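DUF3501 family protein (Burkholderia pseudomallei K96243, PDB 3FJV) is of unknown function but folds round an eight-stranded antiparallel beta sheet flanked by helices and forms a two-subunit assembly. Local coordinates at residues Tyr126-Glu131 with Phe146-Leu151; Ile93-Glu98 with Leu105-Gly110. One frame throughout, in Å; residues are numbered along the deposited sequence.

Interaction 1: residues Tyr126-Glu131 with Phe146-Leu151; sequences YAIADE and FLRFEL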
ATOM      1  N   TYR A 126     -15.036   2.761 -18.135  1.00 13.76           N
ATOM      2  CA  TYR A 126     -14.578   2.563 -16.737  1.00 15.25           C
ATOM      3  C   TYR A 126     -13.263   1.797 -16.707  1.00 18.00           C
ATOM      4  O   TYR A 126     -13.041   0.893 -17.504  1.00 15.54           O
ATOM      5  CB  TYR A 126     -15.641   1.891 -15.872  1.00 18.06           C
ATOM      6  CG  TYR A 126     -16.765   2.837 -15.518  1.00 18.51           C
ATOM      7  CD1 TYR A 126     -17.678   3.256 -16.482  1.00 26.91           C
ATOM      8  CD2 TYR A 126     -16.860   3.388 -14.232  1.00 18.65           C
ATOM      9  CE1 TYR A 126     -18.681   4.198 -16.170  1.00 28.10           C
ATOM     10  CE2 TYR A 126     -17.866   4.288 -13.894  1.00 18.18           C
ATOM     11  CZ  TYR A 126     -18.762   4.713 -14.877  1.00 26.91           C
ATOM     12  OH  TYR A 126     -19.748   5.616 -14.568  1.00 23.56           O
ATOM     13  N   ALA A 127     -12.367   2.214 -15.805  1.00 19.32           N
ATOM     14  CA  ALA A 127     -11.110   1.540 -15.595  1.00 19.14           C
ATOM     15  C   ALA A 127     -11.357   0.131 -15.104  1.00 18.06           C
ATOM     16  O   ALA A 127     -12.294  -0.118 -14.353  1.00 16.57           O
ATOM     17  CB  ALA A 127     -10.240   2.305 -14.570  1.00 18.51           C
ATOM     18  N   ILE A 128     -10.548  -0.790 -15.594  1.00 18.07           N
ATOM     19  CA  ILE A 128     -10.453  -2.138 -15.026  0.50 19.35           C
ATOM     20  C   ILE A 128      -9.175  -2.128 -14.222  1.00 16.76           C
ATOM     21  O   ILE A 128      -8.092  -1.898 -14.791  1.00 18.68           O
ATOM     22  CB  ILE A 128     -10.379  -3.243 -16.111  0.50 21.19           C
ATOM     23  CG1 ILE A 128     -11.585  -3.161 -17.052  0.50 23.30           C
ATOM     24  CG2 ILE A 128     -10.316  -4.625 -15.456  0.50 20.01           C
ATOM     25  CD1 ILE A 128     -12.908  -3.323 -16.339  0.50 21.16           C
ATOM     26  N   ALA A 129      -9.296  -2.343 -12.910  1.00 17.03           N
ATOM     27  CA  ALA A 129      -8.186  -2.167 -11.962  1.00 16.09           C
ATOM     28  C   ALA A 129      -7.537  -3.443 -11.465  1.00 17.64           C
ATOM     29  O   ALA A 129      -8.221  -4.441 -11.219  1.00 13.97           O
ATOM     30  CB  ALA A 129      -8.681  -1.356 -10.749  1.00 16.14           C
ATOM     31  N   ASP A 130      -6.221  -3.402 -11.319  1.00 14.57           N
ATOM     32  CA  ASP A 130      -5.478  -4.357 -10.470  1.00 16.13           C
ATOM     33  C   ASP A 130      -5.636  -5.813 -10.908  1.00 18.77           C
ATOM     34  O   ASP A 130      -5.650  -6.730 -10.077  1.00 14.38           O
ATOM     35  CB  ASP A 130      -5.868  -4.167  -8.968  1.00 18.53           C
ATOM     36  CG  ASP A 130      -5.728  -2.716  -8.498  1.00 21.62           C
ATOM     37  OD1 ASP A 130      -4.714  -2.051  -8.880  1.00 15.99           O
ATOM     38  OD2 ASP A 130      -6.633  -2.262  -7.747  1.00 18.85           O
ATOM     39  N   GLU A 131      -5.648  -6.041 -12.224  1.00 16.62           N
ATOM     40  CA  GLU A 131      -5.826  -7.397 -12.743  1.00 16.25           C
ATOM     41  C   GLU A 131      -4.603  -8.274 -12.447  1.00 20.62           C
ATOM     42  O   GLU A 131      -4.677  -9.482 -12.470  1.00 19.84           O
ATOM     43  CB  GLU A 131      -6.066  -7.353 -14.232  1.00 18.86           C
ATOM     44  CG  GLU A 131      -7.456  -6.851 -14.582  1.00 20.26           C
ATOM     45  CD  GLU A 131      -7.570  -6.544 -16.048  1.00 26.06           C
ATOM     46  OE1 GLU A 131      -6.906  -5.558 -16.510  1.00 23.67           O
ATOM     47  OE2 GLU A 131      -8.307  -7.312 -16.730  1.00 21.22           O
ATOM     48  N   PHE A 146      -3.324   0.049 -10.348  1.00 14.39           N
ATOM     49  CA  PHE A 146      -2.947  -0.001 -11.767  1.00 15.38           C
ATOM     50  C   PHE A 146      -4.230  -0.131 -12.578  1.00 17.44           C
ATOM     51  O   PHE A 146      -5.021  -1.079 -12.370  1.00 16.85           O
ATOM     52  CB  PHE A 146      -2.030  -1.201 -11.994  1.00 14.22           C
ATOM     53  CG  PHE A 146      -0.632  -1.070 -11.404  1.00 13.97           C
ATOM     54  CD1 PHE A 146      -0.132   0.128 -10.895  1.00 15.62           C
ATOM     55  CD2 PHE A 146       0.232  -2.187 -11.430  1.00 18.09           C
ATOM     56  CE1 PHE A 146       1.150   0.223 -10.386  1.00 14.24           C
ATOM     57  CE2 PHE A 146       1.525  -2.092 -10.912  1.00 16.04           C
ATOM     58  CZ  PHE A 146       1.977  -0.850 -10.391  1.00 18.76           C
ATOM     59  N   LEU A 147      -4.512   0.852 -13.433  1.00 12.14           N
ATOM     60  CA  LEU A 147      -5.754   0.863 -14.185  1.00 13.22           C
ATOM     61  C   LEU A 147      -5.525   0.611 -15.701  1.00 13.82           C
ATOM     62  O   LEU A 147      -4.470   1.011 -16.279  1.00 14.64           O
ATOM     63  CB  LEU A 147      -6.474   2.194 -14.000  1.00 13.98           C
ATOM     64  CG  LEU A 147      -6.723   2.738 -12.598  1.00 19.85           C
ATOM     65  CD1 LEU A 147      -7.543   4.073 -12.678  1.00 17.51           C
ATOM     66  CD2 LEU A 147      -7.340   1.741 -11.689  1.00 19.47           C
ATOM     67  N   ARG A 148      -6.533   0.006 -16.342  1.00 12.44           N
ATOM     68  CA  ARG A 148      -6.553  -0.219 -17.781  1.00 15.15           C
ATOM     69  C   ARG A 148      -7.867   0.374 -18.321  1.00 17.61           C
ATOM     70  O   ARG A 148      -8.910   0.092 -17.795  1.00 17.01           O
ATOM     71  CB  ARG A 148      -6.517  -1.732 -18.048  1.00 16.79           C
ATOM     72  CG  ARG A 148      -6.844  -2.199 -19.437  1.00 26.74           C
ATOM     73  CD  ARG A 148      -6.473  -3.677 -19.644  1.00 26.14           C
ATOM     74  NE  ARG A 148      -7.410  -4.664 -19.095  1.00 19.26           N
ATOM     75  CZ  ARG A 148      -8.523  -5.068 -19.708  1.00 24.17           C
ATOM     76  NH1 ARG A 148      -8.890  -4.516 -20.866  1.00 18.58           N
ATOM     77  NH2 ARG A 148      -9.308  -5.982 -19.131  1.00 23.96           N
ATOM     78  N   PHE A 149      -7.805   1.189 -19.367  1.00 14.89           N
ATOM     79  CA  PHE A 149      -9.005   1.705 -20.011  1.00 16.89           C
ATOM     80  C   PHE A 149      -9.022   1.165 -21.444  1.00 18.13           C
ATOM     81  O   PHE A 149      -8.152   1.515 -22.235  1.00 13.48           O
ATOM     82  CB  PHE A 149      -8.938   3.238 -20.069  1.00 17.10           C
ATOM     83  CG  PHE A 149      -8.995   3.919 -18.726  1.00 14.74           C
ATOM     84  CD1 PHE A 149     -10.214   4.244 -18.132  1.00 18.29           C
ATOM     85  CD2 PHE A 149      -7.810   4.343 -18.098  1.00 16.35           C
ATOM     86  CE1 PHE A 149     -10.246   4.893 -16.902  1.00 18.69           C
ATOM     87  CE2 PHE A 149      -7.850   5.016 -16.907  1.00 20.39           C
ATOM     88  CZ  PHE A 149      -9.074   5.283 -16.303  1.00 19.82           C
ATOM     89  N   GLU A 150     -10.029   0.370 -21.809  1.00 16.19           N
ATOM     90  CA  GLU A 150     -10.046  -0.250 -23.120  0.50 16.63           C
ATOM     91  C   GLU A 150     -10.905   0.599 -24.084  1.00 19.09           C
ATOM     92  O   GLU A 150     -12.051   0.952 -23.787  1.00 17.96           O
ATOM     93  CB  GLU A 150     -10.507  -1.712 -23.023  0.50 19.45           C
ATOM     94  CG  GLU A 150      -9.964  -2.619 -24.148  0.50 24.53           C
ATOM     95  CD  GLU A 150      -8.495  -2.994 -24.012  0.50 27.12           C
ATOM     96  OE1 GLU A 150      -7.947  -3.067 -22.879  0.50 18.67           O
ATOM     97  OE2 GLU A 150      -7.872  -3.236 -25.069  0.50 40.88           O
ATOM     98  N   LEU A 151     -10.296   1.001 -25.209  1.00 16.60           N
ATOM     99  CA  LEU A 151     -10.970   1.874 -26.172  1.00 16.06           C
ATOM    100  C   LEU A 151     -11.262   1.177 -27.479  1.00 17.01           C
ATOM    101  O   LEU A 151     -10.383   0.512 -28.061  1.00 14.68           O
ATOM    102  CB  LEU A 151     -10.145   3.138 -26.451  1.00 17.57           C
ATOM    103  CG  LEU A 151     -10.112   4.341 -25.503  1.00 27.79           C
ATOM    104  CD1 LEU A 151      -9.818   4.020 -24.039  1.00 25.86           C
ATOM    105  CD2 LEU A 151      -9.056   5.347 -26.053  1.00 23.52           C
TER
HETATM  106  O   HOH W   1     -11.644  -0.425 -19.583  1.00 19.67           O
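A127 and F149 meet where strands 125-129 and 144-150 run side by side as antiparallel neighbours inside the chain's large sheet. I128 faces R148 as a hydrogen-bonded pair: I128 N donates to R148 O at 2.9 Å, and R148 N returns a bond to I128 O. A129 and L147 follow as a non-hydrogen-bonded pair. Past the strand end D130 N still reaches F146 O, 2.8 Å away, while F146 N turns to the side chain of D130, bonding OD1 at 2.9 Å. With chi1 at -53°, CG of D130 lies beside its own backbone N, which turns the carboxylate toward F146 N. H145 holds OD2, and R102 of the second subunit forms a salt bridge with OD1, so this carboxylate also belongs to the dimer interface.

The face bearing A127, A129, L147 and F149 is the tight one. The methyl of A127 sits over the F149 ring in a CH-pi contact, CB 3.9 Å from the centroid, and the two methyls of L147 divide the alanines, CD1 touching A127 and CD2 touching A129. L43 and F45 of strand 41-45 pack on L147 and F149 respectively.

The opposite, looser face carries I128 and R148, with exposed E131 reaching back from the loop beyond the strand; here a salt-bridge network of E131, R148 and E150 takes over from apolar packing. I128 CG1 lies over one face of the R148 guanidinium, offset toward its rim. The bend at chi3 of R148 (79°) turns that group side-on to E131, their planes 24° apart, while NH1 makes a salt bridge with E150 OE1, which N86 also holds. The grip on E131 is two-pronged: R148 NE meets the syn lone pair of E131 OE1 at 2.8 Å, and NH2 meets OE2 at 2.9 Å.

Interaction 2: residues Ile93-Glu98 with Leu105-Gly110; sequences IEYENE and LARLVG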
ATOM      1  N   ILE A  93      -3.890   7.788  -4.483  1.00 20.28           N
ATOM      2  CA  ILE A  93      -4.806   8.453  -3.560  1.00 22.04           C
ATOM      3  C   ILE A  93      -3.891   9.065  -2.516  1.00 25.72           C
ATOM      4  O   ILE A  93      -3.113   8.331  -1.893  1.00 25.68           O
ATOM      5  CB  ILE A  93      -5.746   7.409  -2.910  1.00 20.20           C
ATOM      6  CG1 ILE A  93      -6.555   6.686  -3.985  1.00 22.61           C
ATOM      7  CG2 ILE A  93      -6.734   8.068  -1.912  1.00 20.60           C
ATOM      8  CD1 ILE A  93      -7.142   5.341  -3.495  1.00 27.14           C
ATOM      9  N   GLU A  94      -3.955  10.384  -2.341  1.00 29.16           N
ATOM     10  CA  GLU A  94      -3.048  11.088  -1.449  1.00 34.52           C
ATOM     11  C   GLU A  94      -3.781  11.900  -0.384  1.00 34.90           C
ATOM     12  O   GLU A  94      -4.595  12.763  -0.711  1.00 31.50           O
ATOM     13  CB  GLU A  94      -2.148  11.992  -2.286  1.00 37.78           C
ATOM     14  CG  GLU A  94      -1.238  11.168  -3.232  1.00 47.70           C
ATOM     15  CD  GLU A  94      -0.587  11.989  -4.341  1.00 56.85           C
ATOM     16  OE1 GLU A  94      -0.987  13.164  -4.574  1.00 63.57           O
ATOM     17  OE2 GLU A  94       0.334  11.439  -4.983  1.00 54.89           O
ATOM     18  N   TYR A  95      -3.488  11.624   0.889  1.00 39.31           N
ATOM     19  CA  TYR A  95      -4.073  12.388   2.000  1.00 41.67           C
ATOM     20  C   TYR A  95      -2.986  12.909   2.940  1.00 46.87           C
ATOM     21  O   TYR A  95      -1.904  12.330   3.032  1.00 48.40           O
ATOM     22  CB  TYR A  95      -5.136  11.555   2.749  1.00 41.49           C
ATOM     23  CG  TYR A  95      -6.474  11.563   2.028  1.00 37.82           C
ATOM     24  CD1 TYR A  95      -6.695  10.697   0.981  1.00 29.66           C
ATOM     25  CD2 TYR A  95      -7.496  12.458   2.372  1.00 38.91           C
ATOM     26  CE1 TYR A  95      -7.883  10.670   0.315  1.00 30.76           C
ATOM     27  CE2 TYR A  95      -8.702  12.453   1.681  1.00 35.27           C
ATOM     28  CZ  TYR A  95      -8.868  11.547   0.641  1.00 29.36           C
ATOM     29  OH  TYR A  95      -9.993  11.485  -0.116  1.00 24.42           O
ATOM     30  N   GLU A  96      -3.284  14.006   3.638  1.00 51.14           N
ATOM     31  CA  GLU A  96      -2.263  14.736   4.410  1.00 53.00           C
ATOM     32  C   GLU A  96      -1.670  13.971   5.588  1.00 52.23           C
ATOM     33  O   GLU A  96      -0.528  14.231   5.956  1.00 55.78           O
ATOM     34  CB  GLU A  96      -2.797  16.082   4.898  1.00 53.29           C
ATOM     35  CG  GLU A  96      -3.259  16.995   3.762  1.00 58.82           C
ATOM     36  CD  GLU A  96      -2.904  18.451   3.993  1.00 69.45           C
ATOM     37  OE1 GLU A  96      -3.176  18.982   5.100  1.00 72.45           O
ATOM     38  OE2 GLU A  96      -2.345  19.062   3.056  1.00 75.32           O
ATOM     39  N   ASN A  97      -2.403  13.041   6.188  1.00 49.27           N
ATOM     40  CA  ASN A  97      -1.839  12.324   7.324  1.00 48.48           C
ATOM     41  C   ASN A  97      -2.363  10.914   7.485  1.00 46.97           C
ATOM     42  O   ASN A  97      -3.367  10.550   6.866  1.00 47.03           O
ATOM     43  CB  ASN A  97      -2.046  13.137   8.609  1.00 48.53           C
ATOM     44  CG  ASN A  97      -3.497  13.450   8.874  1.00 49.04           C
ATOM     45  OD1 ASN A  97      -4.321  12.551   9.029  1.00 47.31           O
ATOM     46  ND2 ASN A  97      -3.816  14.728   8.948  1.00 48.25           N
ATOM     47  N   GLU A  98      -1.684  10.147   8.343  1.00 44.22           N
ATOM     48  CA  GLU A  98      -1.950   8.721   8.521  1.00 43.35           C
ATOM     49  C   GLU A  98      -3.417   8.424   8.868  1.00 41.08           C
ATOM     50  O   GLU A  98      -4.038   7.579   8.240  1.00 43.21           O
ATOM     51  CB  GLU A  98      -1.015   8.117   9.590  1.00 42.56           C
ATOM     52  N   LEU A 105      -9.032   5.706   2.820  1.00 26.96           N
ATOM     53  CA  LEU A 105      -8.917   4.428   2.106  1.00 27.51           C
ATOM     54  C   LEU A 105     -10.105   3.498   2.408  1.00 27.17           C
ATOM     55  O   LEU A 105     -10.594   2.804   1.508  1.00 27.77           O
ATOM     56  CB  LEU A 105      -7.568   3.756   2.435  1.00 29.49           C
ATOM     57  CG  LEU A 105      -6.348   4.491   1.839  1.00 30.30           C
ATOM     58  CD1 LEU A 105      -5.038   3.799   2.248  1.00 30.38           C
ATOM     59  CD2 LEU A 105      -6.463   4.605   0.301  1.00 29.70           C
ATOM     60  N   ALA A 106     -10.609   3.531   3.641  1.00 24.25           N
ATOM     61  CA  ALA A 106     -11.822   2.780   3.983  1.00 24.06           C
ATOM     62  C   ALA A 106     -13.056   3.328   3.295  1.00 26.05           C
ATOM     63  O   ALA A 106     -13.853   2.573   2.700  1.00 27.62           O
ATOM     64  CB  ALA A 106     -12.050   2.755   5.530  1.00 23.46           C
ATOM     65  N   ARG A 107     -13.230   4.641   3.400  1.00 26.12           N
ATOM     66  CA  ARG A 107     -14.393   5.318   2.822  1.00 26.32           C
ATOM     67  C   ARG A 107     -14.429   5.182   1.291  1.00 24.48           C
ATOM     68  O   ARG A 107     -15.501   5.128   0.686  1.00 22.60           O
ATOM     69  CB  ARG A 107     -14.330   6.779   3.223  1.00 27.45           C
ATOM     70  CG  ARG A 107     -15.472   7.642   2.795  1.00 35.94           C
ATOM     71  CD  ARG A 107     -15.377   9.013   3.480  1.00 40.90           C
ATOM     72  NE  ARG A 107     -14.147   9.752   3.133  1.00 40.39           N
ATOM     73  CZ  ARG A 107     -13.105   9.978   3.948  1.00 41.11           C
ATOM     74  NH1 ARG A 107     -13.071   9.530   5.210  1.00 39.01           N
ATOM     75  NH2 ARG A 107     -12.064  10.665   3.495  1.00 36.89           N
ATOM     76  N   LEU A 108     -13.248   5.115   0.693  1.00 23.31           N
ATOM     77  CA  LEU A 108     -13.076   5.083  -0.769  1.00 21.53           C
ATOM     78  C   LEU A 108     -12.899   3.693  -1.347  1.00 24.57           C
ATOM     79  O   LEU A 108     -12.562   3.541  -2.523  1.00 22.75           O
ATOM     80  CB  LEU A 108     -11.892   5.960  -1.153  1.00 22.10           C
ATOM     81  CG  LEU A 108     -12.074   7.454  -0.857  1.00 23.06           C
ATOM     82  CD1 LEU A 108     -10.889   8.207  -1.381  1.00 25.56           C
ATOM     83  CD2 LEU A 108     -13.336   8.019  -1.429  1.00 25.21           C
ATOM     84  N   VAL A 109     -13.174   2.652  -0.560  1.00 24.57           N
ATOM     85  CA  VAL A 109     -13.067   1.290  -1.086  1.00 26.04           C
ATOM     86  C   VAL A 109     -13.781   1.169  -2.448  1.00 23.37           C
ATOM     87  O   VAL A 109     -14.893   1.658  -2.655  1.00 25.46           O
ATOM     88  CB  VAL A 109     -13.647   0.255  -0.094  1.00 27.56           C
ATOM     89  CG1 VAL A 109     -15.087   0.580   0.182  1.00 23.86           C
ATOM     90  CG2 VAL A 109     -13.480  -1.155  -0.641  1.00 32.64           C
ATOM     91  N   GLY A 110     -13.100   0.563  -3.401  1.00 21.89           N
ATOM     92  CA  GLY A 110     -13.681   0.338  -4.727  1.00 20.14           C
ATOM     93  C   GLY A 110     -13.608   1.549  -5.645  1.00 19.41           C
ATOM     94  O   GLY A 110     -14.074   1.489  -6.767  1.00 18.13           O
TER
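L108 CD1 comes up against the hydroxyl end of Y95, 3.6 Å from OH, the shortest approach between residues 93-98 and 105-110. The two side chains arrive from opposite directions, and the methyl stands obliquely to the phenol ring. No hydrogen bond joins the segments; side-chain packing links them as the chain leaves strand 86-93, enters helix 98-107 and emerges from its C-terminal end.

I93 extends the apolar patch. Both of its branches meet L105 CD2, CD1 at 3.9 Å, and CG2, anti to the backbone N, also touches L108 CD1 and borders the edge of the Y95 ring within its plane. I93 crosses L105 at a slant but slides past L108 with the opposite heading. A single leucine methyl, L108 CD1, touches both I93 and Y95, its distance to I93 CG2 being 4.2 Å.

Beyond L108, R107 presents the edge of its guanidinium to Y95, NH2 lying 4.2 Å from CE2, in a loose contact oblique to the ring. Its charge is engaged across the dimer, where NH1 makes a salt bridge with E62 of the second subunit.

N97 occupies the N-cap of helix 98-107, OD1 accepting from the backbone N of Q100. Y95 also packs on Q100, R101 and A104 of that helix and stacks on H40, while I93 touches L41 of strand 41-45, so the patch fits between the helix and the neighbouring end of the sheet.

In the fold
Interactions 1 and 2 follow one another in space without touching: their centres are 20 Å apart and their nearest atoms about 7 Å. Strand 86-93 connects them, since it pairs with strand 144-150 of interaction 1 and ends at I93 of interaction 2. The centre of the first contact lies within the sheet, about 9 Å from the centre of the chain, whereas that of the second lies about 18 Å from it, at the turn into and out of helix 98-107. The R102 that reaches interaction 1 from the second subunit belongs to that subunit's helix 98-107, the helix that interaction 2 brackets. With the function unknown, neither contact can be tied to a site.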